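Local coordinates for NimC/NimA family protein (PDB 2IG6), which binds flavin mononucleotide and is probably a flavin-dependent oxidoreductase whose substrate is not established, at residues Leu58-Phe69 / Tyr119-Tyr130. Sequence-based numbering, arbitrary orientation. Where two conformers were deposited one is given.
Sequences LYIVSNNTKKCF and YSVDDGIFAVLY. With FMN (flavin mononucleotide), chain D.
Ser62 and Ala127 face each other as a hydrogen-bonded pair of antiparallel strands, Ser62 N giving a nearly straight bond to Ala127 O (2.8 Å) and Ala127 N returning one to Ser62 O. Ile60 and Leu129 form the next such pair. Asn64 N extends the pattern past the strand end to Ile125 O, and the Asn64 side chain adds ND2 to Gly124 O at 3.0 Å, with the acceptor close to the amide plane; the Asn64 amide suits the place because its N-H can meet the carbonyl of Gly124, just after the Ser120-Asp123 turn.

Tyr59 shows how a large ring is seated at a non-hydrogen-bonded pair. With CG beside its own backbone N (chi1 -78°), CB and CG start next to Leu129 O. CD2 then passes Val128 CB at 4.1 Å, CE2 and CZ lie against Tyr130 CB, and OH runs on near Tyr130 CD1 to a hydrogen bond with Asp99. Tyr130 CB sits over the ring centre, 3.5 Å from the centroid, a CH-pi contact, while the two rings meet obliquely.

These strands belong to the antiparallel sheet of the FMN-binding split barrel, the fold of the pyridoxamine 5'-phosphate oxidase family. Here the strand 58-63 edges the flavin: Val61 O accepts from FMN N3, and Ser62 OG, a short hydroxyl on the face turned to the flavin, gives a hydrogen bond to FMN O2 at 2.8 Å. The extended Lys66 chain brings NZ to the same O2 and to FMN O3', while Cys68 N, at the helix start, binds FMN O3P.

Alanine suits position 127 because Phe69, from that helix, brings CE1 to within 3.5 Å of Ala127 CB. Before the helix, Asn63 OD1 accepts from Thr65 N, closing an Asx turn, and also from Thr65 OG1.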
ATOM      1  N   LEU A  58     -12.986 -11.674   8.373  1.00 35.06           N
ATOM      2  CA  LEU A  58     -12.331 -10.388   8.510  1.00 34.35           C
ATOM      3  C   LEU A  58     -12.957  -9.378   7.554  1.00 34.80           C
ATOM      4  O   LEU A  58     -12.944  -9.569   6.320  1.00 34.10           O
ATOM      5  CB  LEU A  58     -10.836 -10.533   8.217  1.00 35.97           C
ATOM      6  CG  LEU A  58     -10.030  -9.229   8.265  1.00 33.78           C
ATOM      7  CD1 LEU A  58      -9.959  -8.675   9.680  1.00 39.79           C
ATOM      8  CD2 LEU A  58      -8.646  -9.419   7.674  1.00 37.16           C
ATOM      9  N   TYR A  59     -13.485  -8.299   8.126  1.00 33.44           N
ATOM     10  CA  TYR A  59     -14.152  -7.246   7.363  1.00 33.42           C
ATOM     11  C   TYR A  59     -13.360  -5.942   7.339  1.00 34.93           C
ATOM     12  O   TYR A  59     -12.687  -5.598   8.315  1.00 33.96           O
ATOM     13  CB  TYR A  59     -15.519  -6.922   7.975  1.00 35.50           C
ATOM     14  CG  TYR A  59     -16.605  -7.925   7.644  1.00 35.23           C
ATOM     15  CD1 TYR A  59     -16.701  -9.113   8.348  1.00 36.04           C
ATOM     16  CD2 TYR A  59     -17.543  -7.665   6.634  1.00 33.94           C
ATOM     17  CE1 TYR A  59     -17.700 -10.032   8.061  1.00 33.97           C
ATOM     18  CE2 TYR A  59     -18.524  -8.576   6.335  1.00 38.02           C
ATOM     19  CZ  TYR A  59     -18.599  -9.758   7.053  1.00 36.15           C
ATOM     20  OH  TYR A  59     -19.604 -10.662   6.790  1.00 35.92           O
ATOM     21  N   ILE A  60     -13.475  -5.248   6.206  1.00 34.42           N
ATOM     22  CA  ILE A  60     -13.063  -3.867   6.011  1.00 36.17           C
ATOM     23  C   ILE A  60     -14.309  -3.081   5.625  1.00 35.72           C
ATOM     24  O   ILE A  60     -15.350  -3.674   5.337  1.00 35.53           O
ATOM     25  CB  ILE A  60     -11.966  -3.744   4.936  1.00 36.04           C
ATOM     26  CG1 ILE A  60     -12.419  -4.300   3.572  1.00 35.99           C
ATOM     27  CG2 ILE A  60     -10.722  -4.476   5.428  1.00 37.27           C
ATOM     28  CD1 ILE A  60     -11.485  -4.062   2.414  1.00 41.60           C
ATOM     29  N   VAL A  61     -14.224  -1.758   5.656  1.00 34.47           N
ATOM     30  CA  VAL A  61     -15.373  -0.942   5.336  1.00 35.12           C
ATOM     31  C   VAL A  61     -15.008   0.036   4.241  1.00 35.10           C
ATOM     32  O   VAL A  61     -13.837   0.407   4.066  1.00 35.14           O
ATOM     33  CB  VAL A  61     -15.957  -0.199   6.597  1.00 36.72           C
ATOM     34  CG1 VAL A  61     -16.167  -1.166   7.751  1.00 40.65           C
ATOM     35  CG2 VAL A  61     -15.078   0.946   7.032  1.00 40.75           C
ATOM     36  N   SER A  62     -16.014   0.448   3.491  1.00 33.34           N
ATOM     37  CA  SER A  62     -15.853   1.502   2.515  1.00 35.23           C
ATOM     38  C   SER A  62     -17.216   2.133   2.215  1.00 35.84           C
ATOM     39  O   SER A  62     -18.121   2.092   3.024  1.00 36.90           O
ATOM     40  CB  SER A  62     -15.157   0.991   1.229  1.00 38.57           C
ATOM     41  OG  SER A  62     -14.518   2.062   0.547  1.00 40.97           O
ATOM     42  N   ASN A  63     -17.288   2.767   1.062  1.00 36.67           N
ATOM     43  CA  ASN A  63     -18.397   3.620   0.631  1.00 39.22           C
ATOM     44  C   ASN A  63     -18.641   3.239  -0.836  1.00 37.65           C
ATOM     45  O   ASN A  63     -17.696   3.255  -1.630  1.00 35.98           O
ATOM     46  CB  ASN A  63     -17.824   5.032   0.798  1.00 45.63           C
ATOM     47  CG  ASN A  63     -18.616   6.108   0.179  1.00 40.15           C
ATOM     48  OD1 ASN A  63     -19.288   5.935  -0.816  1.00 39.77           O
ATOM     49  ND2 ASN A  63     -18.464   7.292   0.740  1.00 45.59           N
ATOM     50  N   ASN A  64     -19.878   2.902  -1.188  1.00 36.46           N
ATOM     51  CA  ASN A  64     -20.165   2.359  -2.520  1.00 38.43           C
ATOM     52  C   ASN A  64     -20.097   3.369  -3.659  1.00 37.00           C
ATOM     53  O   ASN A  64     -20.278   3.006  -4.822  1.00 37.06           O
ATOM     54  CB  ASN A  64     -21.487   1.592  -2.541  1.00 39.84           C
ATOM     55  CG  ASN A  64     -22.689   2.471  -2.231  1.00 39.01           C
ATOM     56  OD1 ASN A  64     -22.685   3.678  -2.496  1.00 35.77           O
ATOM     57  ND2 ASN A  64     -23.718   1.865  -1.651  1.00 39.20           N
ATOM     58  N   THR A  65     -19.811   4.628  -3.330  1.00 35.21           N
ATOM     59  CA  THR A  65     -19.596   5.660  -4.329  1.00 37.32           C
ATOM     60  C   THR A  65     -18.123   5.831  -4.685  1.00 36.86           C
ATOM     61  O   THR A  65     -17.811   6.536  -5.631  1.00 38.82           O
ATOM     62  CB  THR A  65     -20.153   7.037  -3.864  1.00 38.83           C
ATOM     63  OG1 THR A  65     -19.361   7.562  -2.787  1.00 40.89           O
ATOM     64  CG2 THR A  65     -21.606   6.914  -3.432  1.00 40.62           C
ATOM     65  N   LYS A  66     -17.219   5.213  -3.928  1.00 38.12           N
ATOM     66  CA  LYS A  66     -15.778   5.430  -4.108  1.00 39.91           C
ATOM     67  C   LYS A  66     -15.166   4.542  -5.182  1.00 38.16           C
ATOM     68  O   LYS A  66     -15.609   3.410  -5.399  1.00 36.97           O
ATOM     69  CB  LYS A  66     -15.024   5.150  -2.809  1.00 41.56           C
ATOM     70  CG  LYS A  66     -15.286   6.136  -1.688  1.00 42.94           C
ATOM     71  CD  LYS A  66     -14.391   5.732  -0.514  1.00 44.29           C
ATOM     72  CE  LYS A  66     -14.548   6.597   0.719  1.00 48.70           C
ATOM     73  NZ  LYS A  66     -13.494   6.241   1.725  1.00 44.42           N
ATOM     74  N   LYS A  67     -14.115   5.050  -5.827  1.00 35.81           N
ATOM     75  CA  LYS A  67     -13.374   4.284  -6.819  1.00 36.62           C
ATOM     76  C   LYS A  67     -12.826   2.974  -6.233  1.00 35.06           C
ATOM     77  O   LYS A  67     -12.861   1.933  -6.889  1.00 34.96           O
ATOM     78  CB  LYS A  67     -12.214   5.126  -7.422  1.00 37.48           C
ATOM     79  CG  LYS A  67     -12.685   6.280  -8.297  1.00 37.66           C
ATOM     80  CD  LYS A  67     -11.521   7.127  -8.857  1.00 40.10           C
ATOM     81  N   CYS A  68     -12.330   3.019  -5.005  1.00 34.89           N
ATOM     82  CA  CYS A  68     -11.758   1.828  -4.391  0.70 34.58           C
ATOM     83  C   CYS A  68     -12.798   0.707  -4.281  1.00 35.73           C
ATOM     84  O   CYS A  68     -12.484  -0.446  -4.552  1.00 34.59           O
ATOM     85  CB  CYS A  68     -11.108   2.130  -3.031  0.70 36.21           C
ATOM     86  SG  CYS A  68     -12.192   2.757  -1.720  0.70 36.06           S
ATOM     87  N   PHE A  69     -14.025   1.055  -3.911  1.00 33.07           N
ATOM     88  CA  PHE A  69     -15.104   0.073  -3.822  1.00 33.84           C
ATOM     89  C   PHE A  69     -15.405  -0.513  -5.200  1.00 35.21           C
ATOM     90  O   PHE A  69     -15.486  -1.727  -5.381  1.00 35.49           O
ATOM     91  CB  PHE A  69     -16.373   0.722  -3.277  1.00 34.38           C
ATOM     92  CG  PHE A  69     -17.533  -0.223  -3.201  1.00 34.10           C
ATOM     93  CD1 PHE A  69     -17.671  -1.069  -2.118  1.00 36.20           C
ATOM     94  CD2 PHE A  69     -18.469  -0.282  -4.206  1.00 35.65           C
ATOM     95  CE1 PHE A  69     -18.718  -1.950  -2.053  1.00 34.73           C
ATOM     96  CE2 PHE A  69     -19.529  -1.183  -4.147  1.00 35.87           C
ATOM     97  CZ  PHE A  69     -19.650  -2.011  -3.067  1.00 35.03           C
ATOM     98  N   TYR A 119     -20.936   7.437   8.653  1.00 35.23           N
ATOM     99  CA  TYR A 119     -21.851   6.457   8.095  1.00 36.08           C
ATOM    100  C   TYR A 119     -23.004   6.177   9.033  1.00 36.01           C
ATOM    101  O   TYR A 119     -22.882   6.369  10.231  1.00 33.86           O
ATOM    102  CB  TYR A 119     -21.109   5.156   7.807  1.00 37.58           C
ATOM    103  CG  TYR A 119     -20.033   5.340   6.755  1.00 34.01           C
ATOM    104  CD1 TYR A 119     -20.371   5.727   5.467  1.00 35.60           C
ATOM    105  CD2 TYR A 119     -18.687   5.167   7.064  1.00 37.82           C
ATOM    106  CE1 TYR A 119     -19.409   5.924   4.500  1.00 36.36           C
ATOM    107  CE2 TYR A 119     -17.715   5.355   6.105  1.00 39.30           C
ATOM    108  CZ  TYR A 119     -18.082   5.730   4.821  1.00 38.79           C
ATOM    109  OH  TYR A 119     -17.133   5.944   3.860  1.00 42.38           O
ATOM    110  N   SER A 120     -24.118   5.724   8.469  1.00 36.22           N
ATOM    111  CA  SER A 120     -25.237   5.219   9.238  1.00 37.98           C
ATOM    112  C   SER A 120     -25.865   4.067   8.458  1.00 37.27           C
ATOM    113  O   SER A 120     -25.700   3.979   7.250  1.00 34.07           O
ATOM    114  CB  SER A 120     -26.257   6.331   9.531  1.00 39.75           C
ATOM    115  OG  SER A 120     -26.753   6.914   8.344  1.00 41.13           O
ATOM    116  N   VAL A 121     -26.587   3.195   9.148  1.00 38.02           N
ATOM    117  CA  VAL A 121     -27.079   1.931   8.560  0.50 38.48           C
ATOM    118  C   VAL A 121     -27.863   2.131   7.265  1.00 39.18           C
ATOM    119  O   VAL A 121     -27.768   1.322   6.348  1.00 42.11           O
ATOM    120  CB  VAL A 121     -28.027   1.123   9.504  0.50 38.01           C
ATOM    121  CG1 VAL A 121     -28.155  -0.325   9.012  0.50 33.79           C
ATOM    122  CG2 VAL A 121     -27.560   1.144  10.960  0.50 41.29           C
ATOM    123  N   ASP A 122     -28.666   3.186   7.206  1.00 40.13           N
ATOM    124  CA  ASP A 122     -29.571   3.371   6.072  1.00 40.84           C
ATOM    125  C   ASP A 122     -29.158   4.534   5.200  1.00 40.64           C
ATOM    126  O   ASP A 122     -29.998   5.131   4.515  1.00 41.09           O
ATOM    127  CB  ASP A 122     -31.002   3.588   6.564  1.00 42.04           C
ATOM    128  CG  ASP A 122     -31.593   2.350   7.193  1.00 46.71           C
ATOM    129  OD1 ASP A 122     -31.406   1.241   6.645  1.00 54.70           O
ATOM    130  OD2 ASP A 122     -32.258   2.487   8.239  1.00 49.14           O
ATOM    131  N   ASP A 123     -27.872   4.845   5.192  1.00 38.03           N
ATOM    132  CA  ASP A 123     -27.411   5.989   4.419  1.00 37.81           C
ATOM    133  C   ASP A 123     -27.271   5.707   2.926  1.00 37.15           C
ATOM    134  O   ASP A 123     -27.032   6.630   2.161  1.00 36.85           O
ATOM    135  CB  ASP A 123     -26.129   6.589   5.001  1.00 37.53           C
ATOM    136  CG  ASP A 123     -24.910   5.678   4.870  1.00 38.26           C
ATOM    137  OD1 ASP A 123     -24.974   4.625   4.186  1.00 32.86           O
ATOM    138  OD2 ASP A 123     -23.888   6.043   5.480  1.00 36.36           O
ATOM    139  N   GLY A 124     -27.425   4.451   2.513  1.00 36.77           N
ATOM    140  CA  GLY A 124     -27.354   4.091   1.099  1.00 37.92           C
ATOM    141  C   GLY A 124     -25.948   4.081   0.493  1.00 37.11           C
ATOM    142  O   GLY A 124     -25.774   3.754  -0.681  1.00 37.93           O
ATOM    143  N   ILE A 125     -24.934   4.439   1.270  1.00 37.56           N
ATOM    144  CA  ILE A 125     -23.547   4.429   0.758  1.00 36.98           C
ATOM    145  C   ILE A 125     -22.595   3.497   1.511  1.00 37.29           C
ATOM    146  O   ILE A 125     -21.633   2.994   0.922  1.00 37.63           O
ATOM    147  CB  ILE A 125     -22.948   5.856   0.675  1.00 36.83           C
ATOM    148  CG1 ILE A 125     -22.888   6.535   2.044  1.00 39.19           C
ATOM    149  CG2 ILE A 125     -23.772   6.718  -0.301  1.00 39.18           C
ATOM    150  CD1 ILE A 125     -22.065   7.788   2.040  1.00 40.03           C
ATOM    151  N   PHE A 126     -22.861   3.274   2.796  1.00 35.75           N
ATOM    152  CA  PHE A 126     -21.961   2.477   3.665  1.00 34.00           C
ATOM    153  C   PHE A 126     -21.839   1.042   3.139  1.00 33.13           C
ATOM    154  O   PHE A 126     -22.847   0.415   2.831  1.00 33.55           O
ATOM    155  CB  PHE A 126     -22.533   2.482   5.103  1.00 33.44           C
ATOM    156  CG  PHE A 126     -21.639   1.839   6.143  1.00 35.11           C
ATOM    157  CD1 PHE A 126     -20.275   2.112   6.184  1.00 35.41           C
ATOM    158  CD2 PHE A 126     -22.181   1.009   7.129  1.00 39.39           C
ATOM    159  CE1 PHE A 126     -19.452   1.535   7.159  1.00 33.93           C
ATOM    160  CE2 PHE A 126     -21.363   0.424   8.097  1.00 37.13           C
ATOM    161  CZ  PHE A 126     -19.995   0.692   8.108  1.00 38.08           C
ATOM    162  N   ALA A 127     -20.613   0.530   3.052  1.00 34.33           N
ATOM    163  CA  ALA A 127     -20.350  -0.809   2.541  1.00 33.88           C
ATOM    164  C   ALA A 127     -19.404  -1.518   3.498  1.00 34.42           C
ATOM    165  O   ALA A 127     -18.434  -0.925   4.032  1.00 32.79           O
ATOM    166  CB  ALA A 127     -19.736  -0.751   1.116  1.00 35.61           C
ATOM    167  N   VAL A 128     -19.674  -2.798   3.712  1.00 34.57           N
ATOM    168  CA  VAL A 128     -18.765  -3.654   4.467  1.00 36.54           C
ATOM    169  C   VAL A 128     -18.405  -4.835   3.571  1.00 35.34           C
ATOM    170  O   VAL A 128     -19.279  -5.412   2.911  1.00 36.54           O
ATOM    171  CB  VAL A 128     -19.344  -4.102   5.824  1.00 36.81           C
ATOM    172  CG1 VAL A 128     -19.571  -2.902   6.720  1.00 39.54           C
ATOM    173  CG2 VAL A 128     -20.635  -4.883   5.652  1.00 40.05           C
ATOM    174  N   LEU A 129     -17.117  -5.160   3.519  1.00 35.22           N
ATOM    175  CA  LEU A 129     -16.620  -6.241   2.675  1.00 33.79           C
ATOM    176  C   LEU A 129     -15.753  -7.188   3.478  1.00 34.03           C
ATOM    177  O   LEU A 129     -15.037  -6.759   4.375  1.00 37.16           O
ATOM    178  CB  LEU A 129     -15.795  -5.684   1.525  1.00 32.97           C
ATOM    179  CG  LEU A 129     -16.459  -4.589   0.695  1.00 35.58           C
ATOM    180  CD1 LEU A 129     -16.005  -3.213   1.187  1.00 35.43           C
ATOM    181  CD2 LEU A 129     -16.096  -4.799  -0.751  1.00 39.12           C
ATOM    182  N   TYR A 130     -15.802  -8.477   3.160  1.00 33.20           N
ATOM    183  CA  TYR A 130     -14.990  -9.445   3.904  1.00 33.31           C
ATOM    184  C   TYR A 130     -14.084 -10.251   2.995  1.00 33.19           C
ATOM    185  O   TYR A 130     -14.335 -10.391   1.798  1.00 33.07           O
ATOM    186  CB  TYR A 130     -15.847 -10.389   4.757  1.00 35.24           C
ATOM    187  CG  TYR A 130     -16.634 -11.378   3.946  1.00 33.64           C
ATOM    188  CD1 TYR A 130     -17.794 -11.002   3.312  1.00 31.16           C
ATOM    189  CD2 TYR A 130     -16.181 -12.683   3.767  1.00 36.28           C
ATOM    190  CE1 TYR A 130     -18.526 -11.905   2.537  1.00 33.61           C
ATOM    191  CE2 TYR A 130     -16.887 -13.587   2.995  1.00 30.81           C
ATOM    192  CZ  TYR A 130     -18.061 -13.187   2.375  1.00 32.12           C
ATOM    193  OH  TYR A 130     -18.785 -14.059   1.608  1.00 36.59           O
TER
HETATM  194  N1  FMN D 339     -11.558   4.775   3.366  1.00 28.00           N
HETATM  195  C2  FMN D 339     -12.384   3.666   3.420  1.00 27.57           C
HETATM  196  O2  FMN D 339     -13.197   3.509   2.522  1.00 30.26           O
HETATM  197  N3  FMN D 339     -12.261   2.756   4.448  1.00 23.81           N
HETATM  198  C4  FMN D 339     -11.370   2.954   5.482  1.00 28.30           C
HETATM  199  O4  FMN D 339     -11.141   2.059   6.297  1.00 23.98           O
HETATM  200  C4A FMN D 339     -10.531   4.074   5.430  1.00 29.13           C
HETATM  201  N5  FMN D 339      -9.624   4.305   6.455  1.00 27.21           N
HETATM  202  C5A FMN D 339      -8.780   5.397   6.376  1.00 26.60           C
HETATM  203  C6  FMN D 339      -7.843   5.609   7.387  1.00 26.78           C
HETATM  204  C7  FMN D 339      -6.994   6.703   7.314  1.00 28.07           C
HETATM  205  C7M FMN D 339      -6.051   6.936   8.452  1.00 32.30           C
HETATM  206  C8  FMN D 339      -7.091   7.584   6.233  1.00 27.64           C
HETATM  207  C8M FMN D 339      -6.083   8.678   6.018  1.00 28.09           C
HETATM  208  C9  FMN D 339      -8.026   7.398   5.237  1.00 26.72           C
HETATM  209  C9A FMN D 339      -8.879   6.274   5.300  1.00 22.19           C
HETATM  210  N10 FMN D 339      -9.809   6.068   4.296  1.00 26.16           N
HETATM  211  C10 FMN D 339     -10.644   4.961   4.373  1.00 26.94           C
HETATM  212  C1' FMN D 339     -10.069   7.043   3.184  1.00 26.71           C
HETATM  213  C2' FMN D 339      -9.408   6.568   1.884  1.00 27.40           C
HETATM  214  O2' FMN D 339      -7.981   6.514   1.998  1.00 25.37           O
HETATM  215  C3' FMN D 339      -9.831   7.523   0.781  1.00 31.53           C
HETATM  216  O3' FMN D 339     -11.253   7.664   0.742  1.00 28.71           O
HETATM  217  C4' FMN D 339      -9.308   7.087  -0.586  1.00 26.33           C
HETATM  218  O4' FMN D 339      -9.393   8.200  -1.443  1.00 28.85           O
HETATM  219  C5' FMN D 339     -10.148   5.958  -1.184  1.00 25.05           C
HETATM  220  O5' FMN D 339      -9.528   5.336  -2.305  1.00 25.83           O
HETATM  221  P   FMN D 339      -9.954   5.791  -3.788  1.00 26.57           P
HETATM  222  O1P FMN D 339      -9.189   5.021  -4.799  1.00 28.09           O
HETATM  223  O2P FMN D 339      -9.658   7.270  -3.891  1.00 26.67           O
HETATM  224  O3P FMN D 339     -11.444   5.586  -3.973  1.00 26.83           O